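Local coordinates for protein peptidoglycan-N-acetylglucosamine deacetylase BC_1974 (Bacillus cereus, PDB 5N1P) that catalyses the zinc-dependent deacetylation of N-acetylglucosamine residues in peptidoglycan, releasing acetate, at residues V3-F8 / K120-T125; H195-V198 / D203-M206; A175-L180 / Y185-Y190. All coordinates share one frame; numbering follows the deposited sequence.

Interaction 1 lies near the centre of the molecule, with the centres of interactions 2 and 3 each about 12 Å from its own and about 22 Å from each other. Interaction 3 meets it through the sheet, where Ala4 N bonds to Glu186 O at 2.8 Å. Interaction 2 flanks the other partner, 120-125, through Asp123 N to Val198 O and Val121 N to Met206 O, both 2.8 Å. Interactions 2 and 3 meet where His195 ND1 lies 2.7 Å from Tyr190 OH. Interaction 1 is closest to the active site: strand 2-9 ends in Asp9, followed by the zinc ligand Asp10, the Trp122 side chain is about 8 Å from that of Asp9, and Trp124 lines the inhibitor pocket.

Interaction 1: V3-F8 / K120-T125; sequences VAYLTF and KVWDWT. With 8GK (~{N}-oxidanylnaphthalene-1-carboxamide), chain E.
Tyr5 and Trp122 meet in a T-shaped stack that joins the central strand 2-9 to the loop following strand 120-121. Along 3-8, Val3 CG1 covers part of the Tyr5 ring on the face opposite to Trp122, 3.4 Å above the plane and toward the rim. Tyr5 comes next. Its CG is anti to the carbonyl carbon (chi1 -63°), and the phenol stands up broadside to the incoming indole. Trp122 presents the benzo edge, with CH2 3.9 Å from Tyr5 CD1. The planes stand at 88°, and the centroids of the phenol and the six-membered indole ring are 5.3 Å apart. Further on, the side chain of Thr7 faces the same indole without touching it; its hydroxyl is engaged with Ile160 O and Arg97. Two residues after Trp122, Trp124 leads its indole away from the strand to the inhibitor, where Trp124 CH2 approaches 8GK C7 to 3.3 Å. Large aromatics suit this buried place because an edge of C-H groups laid on a pi face is attractive without needing polar partners. The one polar atom of the Trp122 indole, NE1, is satisfied by Phe196 O, which helps fix the ring's rotation in the same loop as Trp124, which lines the inhibitor pocket.

Interaction 2: H195-V198 / D203-M206; sequences HFPV and DNRM
His195 reaches across to the backbone of Met206, the last residue of the chain, while Pro197 packs against Asn204 beside it. From the His195 CB, which points toward 203-206, CG lies anti to the backbone N (chi1 180°), a torsion that carries the imidazole toward Met206. On its way the side chain touches Lys120, and its ring meets the Trp122 ring with planes at about 40°. Around the ring, ND1 is occupied by Tyr190 OH; the neighbouring CE1 lies 3.5 Å from Met206 O, and the tip atom NE2 3.4 Å from the same Met206 O, the ring meeting this carbonyl obliquely. A histidine suits the place, since one flat group can serve a tyrosine hydroxyl and also pack against the peptide backbone. Water makes a further link, accepting from Val198 N at 2.9 Å and giving a weak bond to Met206 O at 3.0 Å. At the surface the Pro197 ring lays CG and CB against the amide oxygen OD1 of Asn204 in van der Waals contact, CG at 3.5 Å.

The second segment is shaped by its own bonds. Asp203 to Met206 form a type I turn, and Asp203 OD1 accepts from Arg205 N at 3.1 Å, an Asx turn; this donor comes from the anti side, 34° out of the carboxylate plane. The Arg205 guanidinium grips the same carboxylate side-on, NE to OD1 and NH2 to OD2, both oxygens lying in the guanidinium plane and using their syn lone pairs. Arg111 and Asn112 of helix 108-116 extend this polar network. Arg205 and Met206 touch that helix, Met206 and His195 touch strand 120-121, and Val198 packs on Val159 of strand 157-163.

Interaction 3: A175-L180 / Y185-Y190; sequences AILKGL and YEFEAY
Phe187 is the knob of this contact, its ring pushed from strand 185-187 into a hollow formed by Leu177 and Leu180, which lie three residues apart on the helix. Leu177 sets CD2 on one ring face: this methyl sits 3.3 Å from the Phe187 centroid and only 6° off the normal, a well-centred CH-pi contact. Leu180 closes the hollow at the ring's tip, with CB 3.4 Å and CD1 3.5 Å from Phe187 CZ. The second branch of Leu180 packs against the Tyr185 ring, CD2 to CD2 4.0 Å. A branched leucine suits position 180 because each methyl meets a different aromatic, while the flat phenylalanine offers its face to Leu177 and its CZ end to Leu180. Close to the end of the helix, Leu180 O accepts from Tyr185 N at 3.0 Å, tying the turn together; the phenol OH of Tyr185 goes to Lys155 O.

Helix and strand axes approach to 8.6 Å with their directions 140° apart. Strand 157-163, helix 167-182 and strand 185-187 form a beta-alpha-beta crossover, with strand 2-9 lying between the two parallel strands, as befits the distorted alpha/beta barrel of NodB-type deacetylases.

Interaction 1: V3-F8 / K120-T125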
ATOM      1  N   VAL A   3      -0.249  16.192   3.088  1.00 40.20           N
ATOM      2  CA  VAL A   3      -0.585  15.134   2.141  1.00 37.08           C
ATOM      3  C   VAL A   3      -0.830  13.805   2.850  1.00 33.95           C
ATOM      4  O   VAL A   3      -0.039  13.385   3.698  1.00 33.50           O
ATOM      5  CB  VAL A   3       0.524  14.944   1.080  1.00 37.59           C
ATOM      6  CG1 VAL A   3       0.110  13.884   0.054  1.00 40.51           C
ATOM      7  CG2 VAL A   3       0.831  16.270   0.393  1.00 44.53           C
ATOM      8  N   ALA A   4      -1.940  13.161   2.500  1.00 32.52           N
ATOM      9  CA  ALA A   4      -2.263  11.833   3.006  1.00 31.78           C
ATOM     10  C   ALA A   4      -2.043  10.817   1.906  1.00 28.24           C
ATOM     11  O   ALA A   4      -2.555  10.969   0.795  1.00 28.29           O
ATOM     12  CB  ALA A   4      -3.709  11.774   3.504  1.00 38.19           C
ATOM     13  N   TYR A   5      -1.276   9.780   2.220  1.00 26.57           N
ATOM     14  CA  TYR A   5      -1.023   8.698   1.281  1.00 26.18           C
ATOM     15  C   TYR A   5      -1.784   7.453   1.695  1.00 22.98           C
ATOM     16  O   TYR A   5      -1.345   6.704   2.578  1.00 25.10           O
ATOM     17  CB  TYR A   5       0.473   8.390   1.202  1.00 22.84           C
ATOM     18  CG  TYR A   5       1.310   9.535   0.692  1.00 26.74           C
ATOM     19  CD1 TYR A   5       1.645   9.626  -0.655  1.00 27.95           C
ATOM     20  CD2 TYR A   5       1.772  10.528   1.559  1.00 29.90           C
ATOM     21  CE1 TYR A   5       2.406  10.677  -1.128  1.00 33.63           C
ATOM     22  CE2 TYR A   5       2.539  11.579   1.094  1.00 34.37           C
ATOM     23  CZ  TYR A   5       2.855  11.643  -0.253  1.00 31.54           C
ATOM     24  OH  TYR A   5       3.613  12.685  -0.727  1.00 42.57           O
ATOM     25  N   LEU A   6      -2.948   7.252   1.094  1.00 21.62           N
ATOM     26  CA  LEU A   6      -3.697   6.032   1.325  1.00 21.94           C
ATOM     27  C   LEU A   6      -2.966   4.907   0.630  1.00 21.07           C
ATOM     28  O   LEU A   6      -2.643   5.022  -0.553  1.00 21.54           O
ATOM     29  CB  LEU A   6      -5.115   6.134   0.782  1.00 24.92           C
ATOM     30  CG  LEU A   6      -6.162   6.897   1.576  1.00 28.57           C
ATOM     31  CD1 LEU A   6      -7.457   6.962   0.794  1.00 30.00           C
ATOM     32  CD2 LEU A   6      -6.376   6.220   2.928  1.00 36.97           C
ATOM     33  N   THR A   7      -2.704   3.824   1.344  1.00 20.11           N
ATOM     34  CA  THR A   7      -2.054   2.668   0.716  1.00 20.29           C
ATOM     35  C   THR A   7      -2.867   1.405   0.969  1.00 22.99           C
ATOM     36  O   THR A   7      -3.408   1.197   2.064  1.00 22.60           O
ATOM     37  CB  THR A   7      -0.588   2.454   1.204  1.00 19.47           C
ATOM     38  OG1 THR A   7      -0.565   1.993   2.571  1.00 21.07           O
ATOM     39  CG2 THR A   7       0.224   3.753   1.076  1.00 19.51           C
ATOM     40  N   PHE A   8      -2.966   0.568  -0.058  1.00 18.25           N
ATOM     41  CA  PHE A   8      -3.813  -0.615   0.002  1.00 17.85           C
ATOM     42  C   PHE A   8      -2.995  -1.835  -0.348  1.00 18.72           C
ATOM     43  O   PHE A   8      -2.470  -1.926  -1.450  1.00 17.95           O
ATOM     44  CB  PHE A   8      -4.995  -0.493  -0.960  1.00 17.73           C
ATOM     45  CG  PHE A   8      -5.887   0.667  -0.664  1.00 19.20           C
ATOM     46  CD1 PHE A   8      -6.869   0.555   0.302  1.00 20.32           C
ATOM     47  CD2 PHE A   8      -5.712   1.882  -1.319  1.00 19.82           C
ATOM     48  CE1 PHE A   8      -7.701   1.638   0.607  1.00 21.57           C
ATOM     49  CE2 PHE A   8      -6.539   2.971  -1.024  1.00 23.82           C
ATOM     50  CZ  PHE A   8      -7.528   2.846  -0.051  1.00 21.96           C
ATOM     51  N   LYS A 120      12.942   0.689  -3.367  1.00 21.55           N
ATOM     52  CA  LYS A 120      12.652   1.442  -2.157  1.00 21.70           C
ATOM     53  C   LYS A 120      11.679   0.648  -1.283  1.00 22.50           C
ATOM     54  O   LYS A 120      11.055  -0.315  -1.746  1.00 21.68           O
ATOM     55  CB  LYS A 120      12.056   2.824  -2.476  1.00 24.70           C
ATOM     56  CG  LYS A 120      12.937   3.741  -3.324  1.00 26.41           C
ATOM     57  CD  LYS A 120      14.199   4.169  -2.587  1.00 26.75           C
ATOM     58  CE  LYS A 120      14.996   5.157  -3.437  1.00 32.36           C
ATOM     59  NZ  LYS A 120      16.280   5.536  -2.789  1.00 43.86           N
ATOM     60  N   VAL A 121      11.561   1.054  -0.020  1.00 19.30           N
ATOM     61  CA  VAL A 121      10.704   0.378   0.938  1.00 19.71           C
ATOM     62  C   VAL A 121       9.855   1.400   1.676  1.00 22.36           C
ATOM     63  O   VAL A 121      10.395   2.337   2.272  1.00 24.49           O
ATOM     64  CB  VAL A 121      11.524  -0.415   1.994  1.00 21.18           C
ATOM     65  CG1 VAL A 121      10.627  -0.838   3.158  1.00 24.54           C
ATOM     66  CG2 VAL A 121      12.204  -1.615   1.368  1.00 22.71           C
ATOM     67  N   TRP A 122       8.538   1.216   1.653  1.00 18.56           N
ATOM     68  CA  TRP A 122       7.653   2.030   2.478  1.00 22.75           C
ATOM     69  C   TRP A 122       6.920   1.158   3.479  1.00 21.79           C
ATOM     70  O   TRP A 122       6.273   0.160   3.099  1.00 19.00           O
ATOM     71  CB  TRP A 122       6.623   2.794   1.637  1.00 18.73           C
ATOM     72  CG  TRP A 122       6.958   4.235   1.415  1.00 18.77           C
ATOM     73  CD1 TRP A 122       8.197   4.821   1.518  1.00 19.89           C
ATOM     74  CD2 TRP A 122       6.037   5.288   1.110  1.00 20.69           C
ATOM     75  NE1 TRP A 122       8.096   6.175   1.262  1.00 22.18           N
ATOM     76  CE2 TRP A 122       6.777   6.484   1.023  1.00 22.10           C
ATOM     77  CE3 TRP A 122       4.652   5.333   0.896  1.00 20.01           C
ATOM     78  CZ2 TRP A 122       6.187   7.715   0.740  1.00 22.08           C
ATOM     79  CZ3 TRP A 122       4.067   6.559   0.610  1.00 22.17           C
ATOM     80  CH2 TRP A 122       4.838   7.730   0.539  1.00 21.66           C
ATOM     81  N   ASP A 123       7.042   1.522   4.756  1.00 20.73           N
ATOM     82  CA  ASP A 123       6.152   1.004   5.775  1.00 20.52           C
ATOM     83  C   ASP A 123       4.973   1.981   5.851  1.00 21.53           C
ATOM     84  O   ASP A 123       4.439   2.368   4.813  1.00 20.58           O
ATOM     85  CB  ASP A 123       6.882   0.846   7.119  1.00 21.43           C
ATOM     86  CG  ASP A 123       7.943  -0.246   7.077  1.00 22.93           C
ATOM     87  OD1 ASP A 123       7.596  -1.397   6.744  1.00 21.77           O
ATOM     88  OD2 ASP A 123       9.133   0.029   7.375  1.00 22.39           O
ATOM     89  N   TRP A 124       4.567   2.389   7.049  1.00 21.19           N
ATOM     90  CA  TRP A 124       3.410   3.272   7.158  1.00 21.79           C
ATOM     91  C   TRP A 124       3.524   4.102   8.418  1.00 21.49           C
ATOM     92  O   TRP A 124       4.375   3.807   9.252  1.00 25.98           O
ATOM     93  CB  TRP A 124       2.110   2.457   7.163  1.00 22.58           C
ATOM     94  CG  TRP A 124       2.123   1.372   8.187  1.00 23.29           C
ATOM     95  CD1 TRP A 124       1.700   1.468   9.489  1.00 25.69           C
ATOM     96  CD2 TRP A 124       2.599   0.030   8.020  1.00 22.43           C
ATOM     97  NE1 TRP A 124       1.878   0.271  10.133  1.00 25.58           N
ATOM     98  CE2 TRP A 124       2.433  -0.628   9.258  1.00 25.37           C
ATOM     99  CE3 TRP A 124       3.159  -0.677   6.944  1.00 24.54           C
ATOM    100  CZ2 TRP A 124       2.801  -1.962   9.457  1.00 25.74           C
ATOM    101  CZ3 TRP A 124       3.527  -1.996   7.141  1.00 23.17           C
ATOM    102  CH2 TRP A 124       3.340  -2.626   8.392  1.00 25.08           C
ATOM    103  N   THR A 125       2.686   5.132   8.547  1.00 22.92           N
ATOM    104  CA  THR A 125       2.669   5.943   9.775  1.00 22.68           C
ATOM    105  C   THR A 125       1.376   5.779  10.554  1.00 24.55           C
ATOM    106  O   THR A 125       1.323   6.087  11.761  1.00 27.25           O
ATOM    107  CB  THR A 125       2.869   7.446   9.490  1.00 27.32           C
ATOM    108  OG1 THR A 125       1.763   7.959   8.739  1.00 28.80           O
ATOM    109  CG2 THR A 125       4.167   7.692   8.732  1.00 27.52           C
TER
HETATM  110  C1  8GK E 301       0.998  -6.463   5.959  1.00 51.25           C
HETATM  111  C2  8GK E 301       1.146  -6.538   7.443  1.00 53.63           C
HETATM  112  C3  8GK E 301       0.651  -7.658   8.096  1.00 58.49           C
HETATM  113  C4  8GK E 301       0.791  -7.768   9.475  1.00 62.12           C
HETATM  114  C5  8GK E 301       1.435  -6.765  10.201  1.00 59.54           C
HETATM  115  C6  8GK E 301       1.933  -5.646   9.543  1.00 56.64           C
HETATM  116  C7  8GK E 301       1.791  -5.538   8.160  1.00 59.09           C
HETATM  117  C8  8GK E 301       0.284  -8.890  10.116  1.00 58.21           C
HETATM  118  C9  8GK E 301      -0.360  -9.894   9.398  1.00 50.07           C
HETATM  119  C10 8GK E 301      -0.501  -9.779   8.019  1.00 54.41           C
HETATM  120  C11 8GK E 301       0.009  -8.660   7.374  1.00 51.04           C
HETATM  121  O12 8GK E 301       1.639  -7.261   5.306  1.00 34.22           O
HETATM  122  N13 8GK E 301       0.176  -5.590   5.378  1.00 56.50           N
HETATM  123  O14 8GK E 301      -0.445  -5.995   4.197  1.00 49.48           O

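Interaction 2: H195-V198 / D203-M206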
ATOM      1  N   HIS A 195      10.435  10.639  -3.963  1.00 28.54           N
ATOM      2  CA  HIS A 195      10.590   9.731  -2.827  1.00 25.99           C
ATOM      3  C   HIS A 195      11.049  10.449  -1.565  1.00 26.68           C
ATOM      4  O   HIS A 195      11.919  11.309  -1.619  1.00 31.76           O
ATOM      5  CB  HIS A 195      11.596   8.628  -3.152  1.00 27.80           C
ATOM      6  CG  HIS A 195      11.808   7.668  -2.024  1.00 26.21           C
ATOM      7  ND1 HIS A 195      10.928   6.646  -1.747  1.00 22.61           N
ATOM      8  CD2 HIS A 195      12.792   7.584  -1.094  1.00 27.12           C
ATOM      9  CE1 HIS A 195      11.354   5.976  -0.689  1.00 24.19           C
ATOM     10  NE2 HIS A 195      12.488   6.521  -0.280  1.00 26.34           N
ATOM     11  N   PHE A 196      10.444  10.095  -0.437  1.00 26.19           N
ATOM     12  CA  PHE A 196      10.995  10.433   0.868  1.00 26.44           C
ATOM     13  C   PHE A 196      10.877   9.184   1.726  1.00 23.35           C
ATOM     14  O   PHE A 196       9.960   8.383   1.536  1.00 23.81           O
ATOM     15  CB  PHE A 196      10.275  11.640   1.494  1.00 28.90           C
ATOM     16  CG  PHE A 196       8.801  11.447   1.688  1.00 29.82           C
ATOM     17  CD1 PHE A 196       8.289  11.077   2.923  1.00 30.89           C
ATOM     18  CD2 PHE A 196       7.920  11.644   0.638  1.00 31.96           C
ATOM     19  CE1 PHE A 196       6.921  10.908   3.097  1.00 32.92           C
ATOM     20  CE2 PHE A 196       6.555  11.465   0.805  1.00 33.94           C
ATOM     21  CZ  PHE A 196       6.057  11.099   2.037  1.00 34.47           C
ATOM     22  N   PRO A 197      11.832   8.986   2.643  1.00 28.07           N
ATOM     23  CA  PRO A 197      11.841   7.745   3.424  1.00 24.98           C
ATOM     24  C   PRO A 197      10.693   7.657   4.429  1.00 25.14           C
ATOM     25  O   PRO A 197      10.411   8.604   5.180  1.00 27.41           O
ATOM     26  CB  PRO A 197      13.189   7.789   4.152  1.00 27.25           C
ATOM     27  CG  PRO A 197      14.014   8.788   3.401  1.00 31.10           C
ATOM     28  CD  PRO A 197      13.032   9.801   2.884  1.00 32.59           C
ATOM     29  N   VAL A 198      10.016   6.515   4.397  1.00 23.13           N
ATOM     30  CA  VAL A 198       9.003   6.146   5.380  1.00 22.14           C
ATOM     31  C   VAL A 198       9.220   4.680   5.709  1.00 19.77           C
ATOM     32  O   VAL A 198       8.618   3.798   5.097  1.00 22.19           O
ATOM     33  CB  VAL A 198       7.560   6.351   4.874  1.00 22.67           C
ATOM     34  CG1 VAL A 198       6.560   6.034   6.005  1.00 23.71           C
ATOM     35  CG2 VAL A 198       7.368   7.773   4.400  1.00 25.64           C
ATOM     36  N   ASP A 203      15.925   4.109   7.834  1.00 25.86           N
ATOM     37  CA  ASP A 203      17.031   3.917   6.901  1.00 25.02           C
ATOM     38  C   ASP A 203      16.799   4.839   5.713  1.00 24.24           C
ATOM     39  O   ASP A 203      15.896   4.605   4.914  1.00 25.75           O
ATOM     40  CB  ASP A 203      17.109   2.447   6.465  1.00 25.42           C
ATOM     41  CG  ASP A 203      18.319   2.147   5.583  1.00 31.60           C
ATOM     42  OD1 ASP A 203      18.914   3.084   5.014  1.00 30.75           O
ATOM     43  OD2 ASP A 203      18.659   0.955   5.445  1.00 31.47           O
ATOM     44  N   ASN A 204      17.604   5.891   5.597  1.00 26.98           N
ATOM     45  CA  ASN A 204      17.312   6.923   4.612  1.00 28.74           C
ATOM     46  C   ASN A 204      17.766   6.560   3.212  1.00 34.40           C
ATOM     47  O   ASN A 204      17.616   7.356   2.286  1.00 32.30           O
ATOM     48  CB  ASN A 204      17.926   8.249   5.046  1.00 31.62           C
ATOM     49  CG  ASN A 204      17.195   8.849   6.225  1.00 41.17           C
ATOM     50  OD1 ASN A 204      15.972   8.729   6.325  1.00 36.86           O
ATOM     51  ND2 ASN A 204      17.933   9.483   7.132  1.00 43.04           N
ATOM     52  N   ARG A 205      18.290   5.350   3.059  1.00 26.93           N
ATOM     53  CA  ARG A 205      18.718   4.871   1.745  1.00 27.69           C
ATOM     54  C   ARG A 205      17.606   4.173   0.969  1.00 30.37           C
ATOM     55  O   ARG A 205      17.725   3.964  -0.235  1.00 30.68           O
ATOM     56  CB  ARG A 205      19.892   3.912   1.887  1.00 30.31           C
ATOM     57  CG  ARG A 205      21.129   4.516   2.521  1.00 28.66           C
ATOM     58  CD  ARG A 205      22.094   3.402   2.832  1.00 37.86           C
ATOM     59  NE  ARG A 205      21.383   2.291   3.454  1.00 34.86           N
ATOM     60  CZ  ARG A 205      21.764   1.021   3.383  1.00 35.13           C
ATOM     61  NH1 ARG A 205      22.864   0.692   2.713  1.00 38.05           N
ATOM     62  NH2 ARG A 205      21.042   0.083   3.981  1.00 32.81           N
ATOM     63  N   MET A 206      16.534   3.790   1.649  1.00 27.78           N
ATOM     64  CA  MET A 206      15.455   3.103   0.950  1.00 30.55           C
ATOM     65  C   MET A 206      14.134   3.843   1.106  1.00 32.23           C
ATOM     66  O   MET A 206      13.089   3.325   0.722  1.00 29.61           O
ATOM     67  CB  MET A 206      15.328   1.647   1.419  1.00 34.45           C
ATOM     68  CG  MET A 206      15.068   1.442   2.892  1.00 35.78           C
ATOM     69  SD  MET A 206      15.206  -0.307   3.373  1.00 29.24           S
ATOM     70  CE  MET A 206      14.255  -0.244   4.888  1.00 33.31           C
TER
HETATM   71  O   HOH W   1      11.586   4.514   3.041  1.00 22.27           O

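Interaction 3: A175-L180 / Y185-Y190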
ATOM      1  N   ALA A 175     -15.513   7.942   4.429  1.00 32.82           N
ATOM      2  CA  ALA A 175     -15.429   8.692   5.687  1.00 32.43           C
ATOM      3  C   ALA A 175     -14.001   9.140   5.998  1.00 32.23           C
ATOM      4  O   ALA A 175     -13.791  10.177   6.632  1.00 37.91           O
ATOM      5  CB  ALA A 175     -15.977   7.866   6.833  1.00 35.52           C
ATOM      6  N   ILE A 176     -13.024   8.342   5.574  1.00 31.39           N
ATOM      7  CA  ILE A 176     -11.631   8.710   5.759  1.00 33.61           C
ATOM      8  C   ILE A 176     -11.289   9.908   4.885  1.00 35.23           C
ATOM      9  O   ILE A 176     -10.629  10.848   5.332  1.00 35.65           O
ATOM     10  CB  ILE A 176     -10.685   7.539   5.420  1.00 33.69           C
ATOM     11  CG1 ILE A 176     -10.778   6.450   6.489  1.00 33.73           C
ATOM     12  CG2 ILE A 176      -9.245   8.026   5.295  1.00 32.86           C
ATOM     13  CD1 ILE A 176     -10.104   5.156   6.077  1.00 28.45           C
ATOM     14  N   LEU A 177     -11.735   9.867   3.631  1.00 35.79           N
ATOM     15  CA  LEU A 177     -11.476  10.956   2.698  1.00 37.16           C
ATOM     16  C   LEU A 177     -12.082  12.260   3.218  1.00 40.11           C
ATOM     17  O   LEU A 177     -11.400  13.281   3.295  1.00 40.26           O
ATOM     18  CB  LEU A 177     -12.026  10.619   1.310  1.00 32.85           C
ATOM     19  CG  LEU A 177     -11.302   9.477   0.586  1.00 34.58           C
ATOM     20  CD1 LEU A 177     -12.008   9.087  -0.704  1.00 36.98           C
ATOM     21  CD2 LEU A 177      -9.870   9.861   0.292  1.00 33.97           C
ATOM     22  N   LYS A 178     -13.357  12.208   3.598  1.00 37.03           N
ATOM     23  CA  LYS A 178     -14.046  13.371   4.152  1.00 42.29           C
ATOM     24  C   LYS A 178     -13.354  13.905   5.401  1.00 40.98           C
ATOM     25  O   LYS A 178     -13.095  15.103   5.523  1.00 44.79           O
ATOM     26  CB  LYS A 178     -15.496  13.013   4.474  1.00 40.41           C
ATOM     27  CG  LYS A 178     -16.319  14.179   4.999  1.00 45.28           C
ATOM     28  CD  LYS A 178     -17.740  13.749   5.308  1.00 47.49           C
ATOM     29  CE  LYS A 178     -18.618  14.953   5.626  1.00 50.38           C
ATOM     30  NZ  LYS A 178     -19.997  14.539   5.996  1.00 58.93           N
ATOM     31  N   GLY A 179     -13.055  13.008   6.333  1.00 43.18           N
ATOM     32  CA  GLY A 179     -12.416  13.392   7.577  1.00 45.32           C
ATOM     33  C   GLY A 179     -11.051  14.029   7.402  1.00 47.78           C
ATOM     34  O   GLY A 179     -10.688  14.935   8.147  1.00 48.32           O
ATOM     35  N   LEU A 180     -10.279  13.563   6.424  1.00 39.51           N
ATOM     36  CA  LEU A 180      -8.950  14.127   6.225  1.00 39.50           C
ATOM     37  C   LEU A 180      -8.959  15.403   5.385  1.00 40.17           C
ATOM     38  O   LEU A 180      -8.121  16.281   5.594  1.00 45.15           O
ATOM     39  CB  LEU A 180      -8.022  13.088   5.588  1.00 36.64           C
ATOM     40  CG  LEU A 180      -7.785  11.854   6.458  1.00 35.05           C
ATOM     41  CD1 LEU A 180      -6.872  10.861   5.757  1.00 36.76           C
ATOM     42  CD2 LEU A 180      -7.212  12.252   7.805  1.00 45.09           C
ATOM     43  N   TYR A 185      -5.811  17.850   4.488  1.00 46.67           N
ATOM     44  CA  TYR A 185      -4.991  16.892   3.743  1.00 43.09           C
ATOM     45  C   TYR A 185      -5.431  16.832   2.284  1.00 46.28           C
ATOM     46  O   TYR A 185      -6.625  16.864   1.988  1.00 51.90           O
ATOM     47  CB  TYR A 185      -5.069  15.477   4.351  1.00 43.93           C
ATOM     48  CG  TYR A 185      -4.315  15.283   5.649  1.00 42.19           C
ATOM     49  CD1 TYR A 185      -2.957  14.980   5.659  1.00 40.48           C
ATOM     50  CD2 TYR A 185      -4.965  15.403   6.871  1.00 47.29           C
ATOM     51  CE1 TYR A 185      -2.271  14.800   6.856  1.00 42.46           C
ATOM     52  CE2 TYR A 185      -4.295  15.223   8.061  1.00 44.67           C
ATOM     53  CZ  TYR A 185      -2.952  14.933   8.058  1.00 44.17           C
ATOM     54  OH  TYR A 185      -2.298  14.761   9.260  1.00 41.19           O
ATOM     55  N   GLU A 186      -4.465  16.753   1.375  1.00 41.35           N
ATOM     56  CA  GLU A 186      -4.740  16.336   0.004  1.00 45.43           C
ATOM     57  C   GLU A 186      -4.374  14.860  -0.141  1.00 42.91           C
ATOM     58  O   GLU A 186      -3.524  14.352   0.591  1.00 40.14           O
ATOM     59  CB  GLU A 186      -3.966  17.191  -1.000  1.00 46.48           C
ATOM     60  CG  GLU A 186      -4.684  18.482  -1.392  1.00 60.07           C
ATOM     61  CD  GLU A 186      -3.734  19.593  -1.800  1.00 79.49           C
ATOM     62  OE1 GLU A 186      -2.637  19.290  -2.309  1.00 85.21           O
ATOM     63  OE2 GLU A 186      -4.090  20.777  -1.614  1.00 89.99           O
ATOM     64  N   PHE A 187      -5.019  14.170  -1.074  1.00 37.48           N
ATOM     65  CA  PHE A 187      -4.758  12.746  -1.271  1.00 37.54           C
ATOM     66  C   PHE A 187      -3.953  12.469  -2.526  1.00 41.60           C
ATOM     67  O   PHE A 187      -4.458  12.594  -3.644  1.00 41.91           O
ATOM     68  CB  PHE A 187      -6.071  11.976  -1.314  1.00 39.06           C
ATOM     69  CG  PHE A 187      -6.737  11.872   0.021  1.00 47.97           C
ATOM     70  CD1 PHE A 187      -6.426  10.826   0.879  1.00 54.82           C
ATOM     71  CD2 PHE A 187      -7.648  12.826   0.433  1.00 57.42           C
ATOM     72  CE1 PHE A 187      -7.024  10.727   2.115  1.00 62.13           C
ATOM     73  CE2 PHE A 187      -8.250  12.733   1.667  1.00 59.86           C
ATOM     74  CZ  PHE A 187      -7.936  11.681   2.509  1.00 56.16           C
ATOM     75  N   GLU A 188      -2.695  12.079  -2.334  1.00 31.99           N
ATOM     76  CA  GLU A 188      -1.816  11.828  -3.465  1.00 31.58           C
ATOM     77  C   GLU A 188      -1.323  10.402  -3.492  1.00 29.06           C
ATOM     78  O   GLU A 188      -1.268   9.718  -2.464  1.00 27.58           O
ATOM     79  CB  GLU A 188      -0.607  12.763  -3.447  1.00 35.01           C
ATOM     80  CG  GLU A 188      -0.945  14.223  -3.723  1.00 44.79           C
ATOM     81  CD  GLU A 188       0.282  15.030  -4.092  1.00 61.45           C
ATOM     82  OE1 GLU A 188       1.337  14.823  -3.457  1.00 59.36           O
ATOM     83  OE2 GLU A 188       0.191  15.871  -5.012  1.00 71.22           O
ATOM     84  N   ALA A 189      -0.969   9.963  -4.690  1.00 28.95           N
ATOM     85  CA  ALA A 189      -0.270   8.697  -4.843  1.00 26.87           C
ATOM     86  C   ALA A 189       1.203   8.898  -4.537  1.00 25.90           C
ATOM     87  O   ALA A 189       1.710  10.012  -4.570  1.00 27.18           O
ATOM     88  CB  ALA A 189      -0.434   8.155  -6.242  1.00 27.41           C
ATOM     89  N   TYR A 190       1.891   7.804  -4.258  1.00 24.03           N
ATOM     90  CA  TYR A 190       3.338   7.824  -4.231  1.00 23.91           C
ATOM     91  C   TYR A 190       3.890   8.188  -5.581  1.00 25.12           C
ATOM     92  O   TYR A 190       3.360   7.809  -6.608  1.00 24.71           O
ATOM     93  CB  TYR A 190       3.893   6.470  -3.791  1.00 21.49           C
ATOM     94  CG  TYR A 190       5.401   6.360  -3.829  1.00 21.91           C
ATOM     95  CD1 TYR A 190       6.173   6.780  -2.746  1.00 22.80           C
ATOM     96  CD2 TYR A 190       6.057   5.803  -4.932  1.00 20.60           C
ATOM     97  CE1 TYR A 190       7.559   6.670  -2.769  1.00 22.92           C
ATOM     98  CE2 TYR A 190       7.434   5.692  -4.965  1.00 21.57           C
ATOM     99  CZ  TYR A 190       8.181   6.117  -3.871  1.00 22.52           C
ATOM    100  OH  TYR A 190       9.553   5.977  -3.946  1.00 25.41           O
TER